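Local atomic coordinates of BH1974 protein (Bacillus halodurans, PDB entry 3ON5), a protein that belongs to the XdhC/CoxI family and probably assists xanthine dehydrogenase or a related molybdenum enzyme, as XdhC relatives do when they mature and insert its cofactor. Residues 38-43 and 53-58; 90-95 and 116-121; 149-154 and 188-193; 155-160 and 170-175. All blocks are in the same frame, centred on the assembly; numbering follows the deposited sequence.

Interaction 1: residues 38-43 and 53-58; sequences MATIIH and GAMMLF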
# COMPACT_ATOMS: atom_id res chain seq x y z
N MSE A 38 3.33 10.84 23.97
CA MSE A 38 1.92 10.72 24.21
C MSE A 38 1.30 12.11 24.20
O MSE A 38 1.78 12.99 24.92
CB MSE A 38 1.71 10.02 25.53
CG MSE A 38 0.31 9.58 25.76
SE MSE A 38 0.19 9.04 27.61
CE MSE A 38 -1.65 8.19 27.38
N ALA A 39 0.26 12.31 23.35
CA ALA A 39 -0.49 13.56 23.26
C ALA A 39 -1.83 13.41 23.94
O ALA A 39 -2.53 12.44 23.68
CB ALA A 39 -0.69 13.98 21.81
N THR A 40 -2.16 14.33 24.84
CA THR A 40 -3.42 14.29 25.59
C THR A 40 -4.08 15.66 25.52
O THR A 40 -3.42 16.68 25.76
CB THR A 40 -3.17 13.84 27.04
OG1 THR A 40 -2.43 12.62 27.04
CG2 THR A 40 -4.45 13.63 27.83
N ILE A 41 -5.38 15.69 25.18
CA ILE A 41 -6.15 16.93 25.17
C ILE A 41 -6.51 17.23 26.62
O ILE A 41 -7.40 16.58 27.18
CB ILE A 41 -7.39 16.89 24.23
CG1 ILE A 41 -7.00 16.54 22.80
CG2 ILE A 41 -8.07 18.23 24.25
CD1 ILE A 41 -8.19 16.33 21.91
N ILE A 42 -5.78 18.18 27.24
CA ILE A 42 -5.96 18.52 28.65
C ILE A 42 -6.97 19.67 28.81
O ILE A 42 -7.39 19.93 29.95
CB ILE A 42 -4.62 18.88 29.34
CG1 ILE A 42 -3.92 20.09 28.66
CG2 ILE A 42 -3.72 17.63 29.40
CD1 ILE A 42 -2.67 20.59 29.30
N HIS A 43 -7.35 20.36 27.71
CA HIS A 43 -8.35 21.43 27.74
C HIS A 43 -8.93 21.69 26.35
O HIS A 43 -8.23 21.59 25.34
CB HIS A 43 -7.78 22.73 28.31
CG HIS A 43 -8.85 23.72 28.70
ND1 HIS A 43 -9.72 23.46 29.75
CD2 HIS A 43 -9.11 24.95 28.20
CE1 HIS A 43 -10.51 24.53 29.83
NE2 HIS A 43 -10.17 25.46 28.92
N GLY A 53 -9.44 14.81 27.44
CA GLY A 53 -9.05 13.49 27.93
C GLY A 53 -8.63 12.54 26.83
O GLY A 53 -8.05 11.48 27.10
N ALA A 54 -8.93 12.93 25.56
CA ALA A 54 -8.60 12.17 24.37
C ALA A 54 -7.10 12.07 24.21
O ALA A 54 -6.39 13.06 24.41
CB ALA A 54 -9.22 12.82 23.16
N MSE A 55 -6.62 10.87 23.89
CA MSE A 55 -5.21 10.58 23.73
C MSE A 55 -4.87 10.07 22.35
O MSE A 55 -5.72 9.58 21.60
CB MSE A 55 -4.74 9.57 24.76
CG MSE A 55 -4.73 10.09 26.15
SE MSE A 55 -4.64 8.62 27.35
CE MSE A 55 -5.20 9.67 28.99
N MSE A 56 -3.58 10.14 22.06
CA MSE A 56 -2.97 9.83 20.80
C MSE A 56 -1.48 9.54 20.99
O MSE A 56 -0.83 10.21 21.81
CB MSE A 56 -3.18 11.06 19.91
CG MSE A 56 -2.73 10.88 18.54
SE MSE A 56 -2.92 12.54 17.62
CE MSE A 56 -2.28 11.70 15.92
N LEU A 57 -0.94 8.58 20.23
CA LEU A 57 0.46 8.23 20.33
C LEU A 57 1.24 8.64 19.09
O LEU A 57 0.87 8.26 17.99
CB LEU A 57 0.62 6.73 20.55
CG LEU A 57 0.28 6.21 21.94
CD1 LEU A 57 0.17 4.69 21.95
CD2 LEU A 57 1.30 6.67 22.98
N PHE A 58 2.32 9.39 19.28
CA PHE A 58 3.26 9.75 18.22
C PHE A 58 4.44 8.84 18.36
O PHE A 58 5.04 8.77 19.43
CB PHE A 58 3.65 11.23 18.26
CG PHE A 58 2.52 12.15 17.87
CD1 PHE A 58 2.29 12.46 16.54
CD2 PHE A 58 1.66 12.67 18.84
CE1 PHE A 58 1.21 13.25 16.16
CE2 PHE A 58 0.58 13.47 18.47
CZ PHE A 58 0.36 13.74 17.13
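Residues 38-43 and 53-58 pair as the two arms of an antiparallel beta hairpin, in the middle of the five-stranded sheet near the start of the chain. Ala39 and Met56 form a hydrogen-bonded pair: Ala39 N gives a nearly straight bond to Met56 O (2.8 Å), while the return bond from Met56 N to Ala39 O is weak. Further along, Ile41 N reaches Ala54 O at 2.9 Å, and in the loop just before the strand Gly53 N adds a bond to Ile41 O at 2.7 Å. Met38, Thr40, Met55 and Leu57 share one face of the sheet. Here Thr40 and Met55 lie alongside each other, OG1 of Thr40 standing 3.5 Å from CG of Met55. The selenomethionine Met38 has CG opposite the backbone N (chi1 -167°) and an extended chain beyond, which runs toward the selenomethionine Met55; the modelled approach of its CE to the selenium there is too close to be trusted. CG of Met38 also faces CD2 of Leu57 at 4.1 Å. Tyr196 and helix 22-30 cover this largely apolar face. On the reverse face, the methyl of Ala39 meets the Phe58 ring at its edge, in the ring plane, with CB 3.6 Å from CE2; Leu77 and Ala81 of helix 73-87 pack on the same ring. CD1 of Ile41 meets CB of Ala54 at 3.9 Å. The chemistry is thus divided: backbone bonds satisfy the buried amides of Ala39 and Ile41, and almost everything the side chains add across the hairpin is apolar, as suits a strand pair covered by helices 22-30 and 73-87 and by strand 191-196.

Interaction 2: residues 90-95 and 116-121; sequences PRTVVY and SVLLEP
Ser116 faces Val94 in a non-hydrogen-bonded pair of this antiparallel ladder, its OG 3.9 Å from the CG2 methyl of Val94. Val117 follows in a hydrogen-bonded pair with Val93: each amide donates to the other's carbonyl, and both N to O distances are 2.8 Å. Its CG2 also meets CD2 of the Tyr95 ring at 4.1 Å, while the hydroxyl of that tyrosine is held by Asp76. Leu118 turns to the opposite face. With CG anti to the backbone N (chi1 171°), it brings CD1 to within 3.6 Å of OG1 of Thr92, a hydroxyl whose own hydrogen bond goes to Gly153 O. Leu119 repeats the double backbone bond, now with Arg91; Leu119 N to Arg91 O, at 2.8 Å, is the straighter of the two. Diagonally across the strand pair, its CD1 touches CG2 of Val93 at 3.8 Å. Glu120 contributes methylene: CG rests near CB of Pro90, and OE1 forms a salt bridge with Lys147. At Pro121 the two proline rings cross at about a right angle, CD of Pro121 lying 4.0 Å from CG of Pro90. Strand 91-96 is the outermost of the sheet within this chain. Strand 36-46 flanks strand 113-121 on its other side, helix 73-87 covers the face bearing Tyr95 and Leu119, and Val155 of strand 155-161 packs against Pro90, Leu118 and Glu120.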
# COMPACT_ATOMS: atom_id res chain seq x y z
N PRO A 90 8.19 17.35 28.81
CA PRO A 90 6.81 17.60 28.39
C PRO A 90 6.56 19.05 28.02
O PRO A 90 7.25 19.95 28.49
CB PRO A 90 5.99 17.21 29.61
CG PRO A 90 6.84 16.28 30.35
CD PRO A 90 8.22 16.83 30.19
N ARG A 91 5.52 19.26 27.21
CA ARG A 91 5.14 20.55 26.65
C ARG A 91 3.63 20.64 26.47
O ARG A 91 2.99 19.63 26.14
CB ARG A 91 5.85 20.68 25.28
CG ARG A 91 5.67 21.97 24.56
CD ARG A 91 6.26 21.93 23.16
NE ARG A 91 7.71 21.75 23.15
CZ ARG A 91 8.50 22.10 22.14
NH1 ARG A 91 7.99 22.71 21.07
NH2 ARG A 91 9.81 21.90 22.21
N THR A 92 3.07 21.85 26.64
CA THR A 92 1.66 22.12 26.34
C THR A 92 1.62 23.01 25.10
O THR A 92 2.28 24.05 25.05
CB THR A 92 0.90 22.73 27.52
OG1 THR A 92 1.02 21.87 28.64
CG2 THR A 92 -0.57 22.89 27.20
N VAL A 93 0.89 22.55 24.07
CA VAL A 93 0.76 23.30 22.83
C VAL A 93 -0.69 23.69 22.71
O VAL A 93 -1.57 22.85 22.90
CB VAL A 93 1.29 22.53 21.59
CG1 VAL A 93 1.37 23.44 20.37
CG2 VAL A 93 2.67 21.93 21.86
N VAL A 94 -0.96 24.97 22.44
CA VAL A 94 -2.32 25.49 22.28
C VAL A 94 -2.55 25.74 20.79
O VAL A 94 -1.71 26.34 20.12
CB VAL A 94 -2.62 26.74 23.13
CG1 VAL A 94 -4.08 27.15 23.01
CG2 VAL A 94 -2.28 26.48 24.60
N TYR A 95 -3.69 25.24 20.29
CA TYR A 95 -4.07 25.38 18.89
C TYR A 95 -5.38 26.09 18.71
O TYR A 95 -6.41 25.57 19.12
CB TYR A 95 -4.19 23.99 18.26
CG TYR A 95 -2.87 23.32 18.03
CD1 TYR A 95 -2.13 23.56 16.88
CD2 TYR A 95 -2.39 22.37 18.93
CE1 TYR A 95 -0.93 22.90 16.64
CE2 TYR A 95 -1.19 21.70 18.71
CZ TYR A 95 -0.45 21.98 17.56
OH TYR A 95 0.74 21.37 17.31
N SER A 116 -5.83 22.58 23.92
CA SER A 116 -4.56 22.50 24.64
C SER A 116 -4.11 21.02 24.67
O SER A 116 -4.76 20.15 25.29
CB SER A 116 -4.70 23.10 26.04
OG SER A 116 -5.28 24.39 26.03
N VAL A 117 -3.03 20.72 23.94
CA VAL A 117 -2.47 19.37 23.83
C VAL A 117 -1.22 19.28 24.70
O VAL A 117 -0.32 20.12 24.55
CB VAL A 117 -2.17 19.00 22.34
CG1 VAL A 117 -1.68 17.56 22.21
CG2 VAL A 117 -3.39 19.24 21.45
N LEU A 118 -1.17 18.29 25.61
CA LEU A 118 0.00 18.04 26.45
C LEU A 118 0.79 16.86 25.88
O LEU A 118 0.28 15.73 25.83
CB LEU A 118 -0.37 17.80 27.92
CG LEU A 118 0.75 17.32 28.88
CD1 LEU A 118 1.80 18.40 29.14
CD2 LEU A 118 0.18 16.88 30.18
N LEU A 119 2.05 17.12 25.48
CA LEU A 119 2.96 16.13 24.90
C LEU A 119 3.95 15.66 25.97
O LEU A 119 4.65 16.49 26.55
CB LEU A 119 3.70 16.73 23.68
CG LEU A 119 2.82 17.11 22.48
CD1 LEU A 119 3.45 18.18 21.67
CD2 LEU A 119 2.54 15.95 21.61
N GLU A 120 3.95 14.35 26.28
CA GLU A 120 4.81 13.71 27.28
C GLU A 120 5.66 12.63 26.66
O GLU A 120 5.10 11.74 26.01
CB GLU A 120 3.99 13.09 28.41
CG GLU A 120 3.35 14.09 29.34
CD GLU A 120 2.36 13.42 30.27
OE1 GLU A 120 1.34 12.90 29.75
OE2 GLU A 120 2.62 13.37 31.49
N PRO A 121 7.00 12.63 26.86
CA PRO A 121 7.80 11.53 26.30
C PRO A 121 7.56 10.26 27.10
O PRO A 121 7.65 10.29 28.33
CB PRO A 121 9.24 12.03 26.40
CG PRO A 121 9.23 13.11 27.42
CD PRO A 121 7.83 13.59 27.63

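Interaction 3: residues 149-154 and 188-193; sequences LSTSGA and EPLMFT
The carbonyl of Leu190 is the flat group at the centre of this contact: Leu149 N donates to its oxygen over 2.7 Å, 24° out of the carbonyl plane, and CB of Leu149 rests 3.5 Å from the same oxygen. The bond joins the end of strand 143-149 to the type I turn at 188-191 that leads into strand 191-196, within the four-stranded antiparallel sheet of the central domain. Beyond Leu149 the chain reverses through a second type I turn, Ser150 to Gly153, with the glycine as a G1 bulge; Gly153 N bonds to Ser150 O and Ser150 N to Ala154 O. Leu190 lies against this hairpin. Its CB sits 3.3 Å from Leu149 O, and its first torsion, with CG anti to the carbonyl carbon (chi1 -62°), directs the isobutyl group onto the turn. CD2 of Leu190 lies 3.3 Å from Ser150 O, while CD1 meets CG2 of Thr151 obliquely at 4.0 Å. With an alanine here the backbone bond could persist, but loss of both methyls would probably open a gap over the Ser150 carbonyl and leave Thr151 without this apolar partner. Within the turn, OG of Ser150 braces the loop, sharing a hydrogen bond of 2.9 Å with OG of Ser152.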
# COMPACT_ATOMS: atom_id res chain seq x y z
N LEU A 149 0.58 20.14 36.72
CA LEU A 149 1.29 20.86 35.67
C LEU A 149 1.92 22.13 36.20
O LEU A 149 1.42 22.71 37.16
CB LEU A 149 0.33 21.20 34.52
CG LEU A 149 -0.63 20.09 34.02
CD1 LEU A 149 -1.65 20.66 33.10
CD2 LEU A 149 0.11 18.93 33.38
N SER A 150 3.03 22.57 35.58
CA SER A 150 3.67 23.83 35.92
C SER A 150 2.98 24.96 35.15
O SER A 150 2.20 24.69 34.23
CB SER A 150 5.17 23.79 35.64
OG SER A 150 5.47 23.57 34.27
N THR A 151 3.26 26.21 35.53
CA THR A 151 2.71 27.40 34.90
C THR A 151 3.14 27.45 33.41
O THR A 151 2.32 27.83 32.57
CB THR A 151 3.15 28.65 35.67
OG1 THR A 151 4.57 28.66 35.77
CG2 THR A 151 2.53 28.70 37.07
N SER A 152 4.37 26.96 33.09
CA SER A 152 4.89 26.87 31.72
C SER A 152 4.15 25.79 30.90
O SER A 152 4.15 25.84 29.67
CB SER A 152 6.39 26.57 31.72
OG SER A 152 6.71 25.30 32.28
N GLY A 153 3.53 24.83 31.58
CA GLY A 153 2.78 23.75 30.94
C GLY A 153 3.46 22.40 30.97
O GLY A 153 2.96 21.46 30.35
N ALA A 154 4.61 22.27 31.65
CA ALA A 154 5.31 20.98 31.76
C ALA A 154 4.67 20.12 32.88
O ALA A 154 3.73 20.57 33.54
CB ALA A 154 6.79 21.20 32.01
N GLU A 188 -8.12 23.56 39.40
CA GLU A 188 -7.12 24.61 39.16
C GLU A 188 -6.56 24.32 37.78
O GLU A 188 -6.32 23.14 37.50
CB GLU A 188 -6.04 24.65 40.26
N PRO A 189 -6.44 25.29 36.87
CA PRO A 189 -5.98 24.96 35.50
C PRO A 189 -4.69 24.11 35.43
O PRO A 189 -4.48 23.45 34.41
CB PRO A 189 -5.72 26.33 34.88
CG PRO A 189 -6.66 27.25 35.60
CD PRO A 189 -6.75 26.73 37.01
N LEU A 190 -3.89 24.07 36.51
CA LEU A 190 -2.64 23.31 36.55
C LEU A 190 -2.84 21.83 36.98
O LEU A 190 -1.86 21.15 37.30
CB LEU A 190 -1.61 23.99 37.49
CG LEU A 190 -1.13 25.41 37.14
CD1 LEU A 190 -0.04 25.84 38.09
CD2 LEU A 190 -0.58 25.51 35.73
N MSE A 191 -4.10 21.31 36.95
CA MSE A 191 -4.45 19.94 37.29
C MSE A 191 -5.26 19.29 36.19
O MSE A 191 -6.25 19.87 35.72
CB MSE A 191 -5.24 19.88 38.60
CG MSE A 191 -5.54 18.44 39.06
SE MSE A 191 -6.95 18.27 40.39
CE MSE A 191 -8.45 18.69 39.25
N PHE A 192 -4.87 18.05 35.80
CA PHE A 192 -5.56 17.22 34.84
C PHE A 192 -5.79 15.84 35.45
O PHE A 192 -4.86 15.25 36.00
CB PHE A 192 -4.80 17.11 33.51
CG PHE A 192 -5.43 16.12 32.56
CD1 PHE A 192 -6.57 16.46 31.82
CD2 PHE A 192 -4.91 14.84 32.42
CE1 PHE A 192 -7.17 15.53 30.98
CE2 PHE A 192 -5.52 13.91 31.58
CZ PHE A 192 -6.64 14.26 30.86
N THR A 193 -7.02 15.33 35.34
CA THR A 193 -7.40 14.02 35.84
C THR A 193 -8.06 13.22 34.73
O THR A 193 -8.71 13.78 33.85
CB THR A 193 -8.33 14.12 37.06
OG1 THR A 193 -9.51 14.83 36.71
CG2 THR A 193 -7.65 14.75 38.27

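Interaction 4: residues 155-160 and 170-175; sequences VLEYAF and EWHSGH
OE1 of Glu157 is gripped by consecutive amides of the loop: Ser173 N donates to it over 2.9 Å in a nearly straight bond (171°), and His172 N adds a weak one, also 2.9 Å. The serine amide arrives from above the carboxylate plane, 48° out of it. Extended beyond CG, the glutamate side chain slips between two aromatic rings. OE1 lies 3.3 Å above one face of the Trp171 indole, while the carboxylate stacks on the His172 imidazole, with planes 19° apart and CD of Glu157 3.4 Å above that ring. The amide N-H groups would be expected to favour an ionised carboxylate. Trp171 also meets the strand itself, its CE3 3.8 Å from CB of Ala159; replacing it by an alanine would probably uncover that methyl and one side of the Glu157 carboxylate and open a gap between strand and loop. One step back, Tyr158 and Glu170 form a hydrogen-bonded antiparallel pair, Glu170 N to Tyr158 O measuring 2.9 Å. CB of Glu170 sits over a face of the Tyr158 ring in a CH-pi contact, 4.0 Å from its centroid. The Glu170 carboxylate turns to His129 of helix 124-139. Trp171 meets Trp179 of helix 176-181 edge-to-face, His175 is the N-cap residue before that helix, and strand 143-149 pairs with the other edge of strand 155-161.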
# COMPACT_ATOMS: atom_id res chain seq x y z
N VAL A 155 5.14 18.88 33.08
CA VAL A 155 4.52 18.05 34.12
C VAL A 155 5.47 18.02 35.31
O VAL A 155 6.60 17.56 35.21
CB VAL A 155 4.13 16.62 33.64
CG1 VAL A 155 3.33 15.88 34.69
CG2 VAL A 155 3.35 16.69 32.34
N LEU A 156 4.99 18.53 36.44
CA LEU A 156 5.74 18.54 37.69
C LEU A 156 5.70 17.18 38.35
O LEU A 156 6.73 16.63 38.72
CB LEU A 156 5.18 19.61 38.64
CG LEU A 156 5.29 21.06 38.23
CD1 LEU A 156 4.45 21.94 39.12
CD2 LEU A 156 6.74 21.54 38.21
N GLU A 157 4.48 16.64 38.53
CA GLU A 157 4.20 15.35 39.14
C GLU A 157 3.06 14.64 38.48
O GLU A 157 2.20 15.29 37.88
CB GLU A 157 3.84 15.52 40.61
CG GLU A 157 4.90 16.03 41.53
CD GLU A 157 4.29 16.23 42.89
OE1 GLU A 157 4.14 15.22 43.61
OE2 GLU A 157 3.83 17.36 43.17
N TYR A 158 2.99 13.32 38.66
CA TYR A 158 1.89 12.52 38.15
C TYR A 158 1.78 11.26 38.99
O TYR A 158 2.79 10.75 39.48
CB TYR A 158 2.02 12.22 36.65
CG TYR A 158 3.17 11.33 36.21
CD1 TYR A 158 3.07 9.94 36.27
CD2 TYR A 158 4.29 11.88 35.59
CE1 TYR A 158 4.08 9.12 35.78
CE2 TYR A 158 5.31 11.07 35.09
CZ TYR A 158 5.19 9.69 35.18
OH TYR A 158 6.17 8.87 34.68
N ALA A 159 0.54 10.79 39.18
CA ALA A 159 0.24 9.61 39.98
C ALA A 159 -0.89 8.79 39.37
O ALA A 159 -1.73 9.30 38.62
CB ALA A 159 -0.13 10.04 41.40
N PHE A 160 -0.90 7.50 39.72
CA PHE A 160 -1.91 6.52 39.34
C PHE A 160 -2.47 5.96 40.64
O PHE A 160 -1.77 5.23 41.33
CB PHE A 160 -1.31 5.44 38.43
CG PHE A 160 -0.71 5.98 37.15
CD1 PHE A 160 -1.50 6.18 36.02
CD2 PHE A 160 0.65 6.29 37.08
CE1 PHE A 160 -0.94 6.65 34.83
CE2 PHE A 160 1.20 6.79 35.90
CZ PHE A 160 0.41 6.97 34.78
N GLU A 170 5.14 9.12 39.51
CA GLU A 170 6.21 10.08 39.83
C GLU A 170 5.61 11.23 40.66
O GLU A 170 5.58 12.39 40.24
CB GLU A 170 6.92 10.58 38.55
CG GLU A 170 7.64 9.50 37.77
CD GLU A 170 8.74 8.73 38.46
OE1 GLU A 170 9.55 9.36 39.18
OE2 GLU A 170 8.83 7.50 38.23
N TRP A 171 5.12 10.87 41.85
CA TRP A 171 4.48 11.79 42.79
C TRP A 171 5.34 11.89 44.04
O TRP A 171 5.46 10.93 44.81
CB TRP A 171 3.06 11.33 43.12
CG TRP A 171 2.21 12.41 43.74
CD1 TRP A 171 2.06 12.66 45.08
CD2 TRP A 171 1.43 13.39 43.05
NE1 TRP A 171 1.20 13.73 45.26
CE2 TRP A 171 0.81 14.20 44.03
CE3 TRP A 171 1.16 13.64 41.69
CZ2 TRP A 171 -0.04 15.27 43.69
CZ3 TRP A 171 0.33 14.70 41.36
CH2 TRP A 171 -0.26 15.50 42.35
N HIS A 172 5.94 13.05 44.24
CA HIS A 172 6.84 13.25 45.37
C HIS A 172 6.17 14.00 46.53
O HIS A 172 6.61 13.79 47.66
CB HIS A 172 8.10 14.01 44.93
CG HIS A 172 7.84 15.36 44.35
ND1 HIS A 172 7.56 16.47 45.15
CD2 HIS A 172 7.90 15.77 43.06
CE1 HIS A 172 7.41 17.49 44.32
NE2 HIS A 172 7.61 17.12 43.05
N SER A 173 5.21 14.90 46.28
CA SER A 173 4.59 15.63 47.39
C SER A 173 3.71 14.65 48.19
O SER A 173 3.94 13.43 48.18
CB SER A 173 3.80 16.85 46.90
OG SER A 173 2.60 16.51 46.22
N GLY A 174 2.73 15.18 48.88
CA GLY A 174 1.86 14.41 49.75
C GLY A 174 0.99 13.34 49.14
O GLY A 174 1.39 12.63 48.22
N HIS A 175 -0.19 13.18 49.74
CA HIS A 175 -1.23 12.24 49.34
C HIS A 175 -1.87 12.80 48.10
O HIS A 175 -2.39 13.92 48.16
CB HIS A 175 -2.24 12.03 50.50
CG HIS A 175 -1.61 11.84 51.85
ND1 HIS A 175 -1.17 12.92 52.61
CD2 HIS A 175 -1.36 10.70 52.55
CE1 HIS A 175 -0.67 12.41 53.72
NE2 HIS A 175 -0.76 11.08 53.73

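Interactions 1 and 2 belong to one sheet, their centres about 8 Å apart, and are joined where Thr40 O meets Leu118 N at 2.8 Å in a probable hydrogen bond. Interactions 3 and 4 both reach the second antiparallel sheet, at its strands and connecting loops, with centres about 12 Å apart and interaction 4 nested in the loop that interaction 3 closes. The two sheets meet through side chains: Phe192 CZ packs on Thr40 CG2 at 3.8 Å, Val155 CG2 on Leu118 CD2 at 3.8 Å, and Leu149 CD1 on Ile42 CD1 at 3.9 Å. Interactions 1 and 4 do not touch; their nearest atoms are about 7 Å apart.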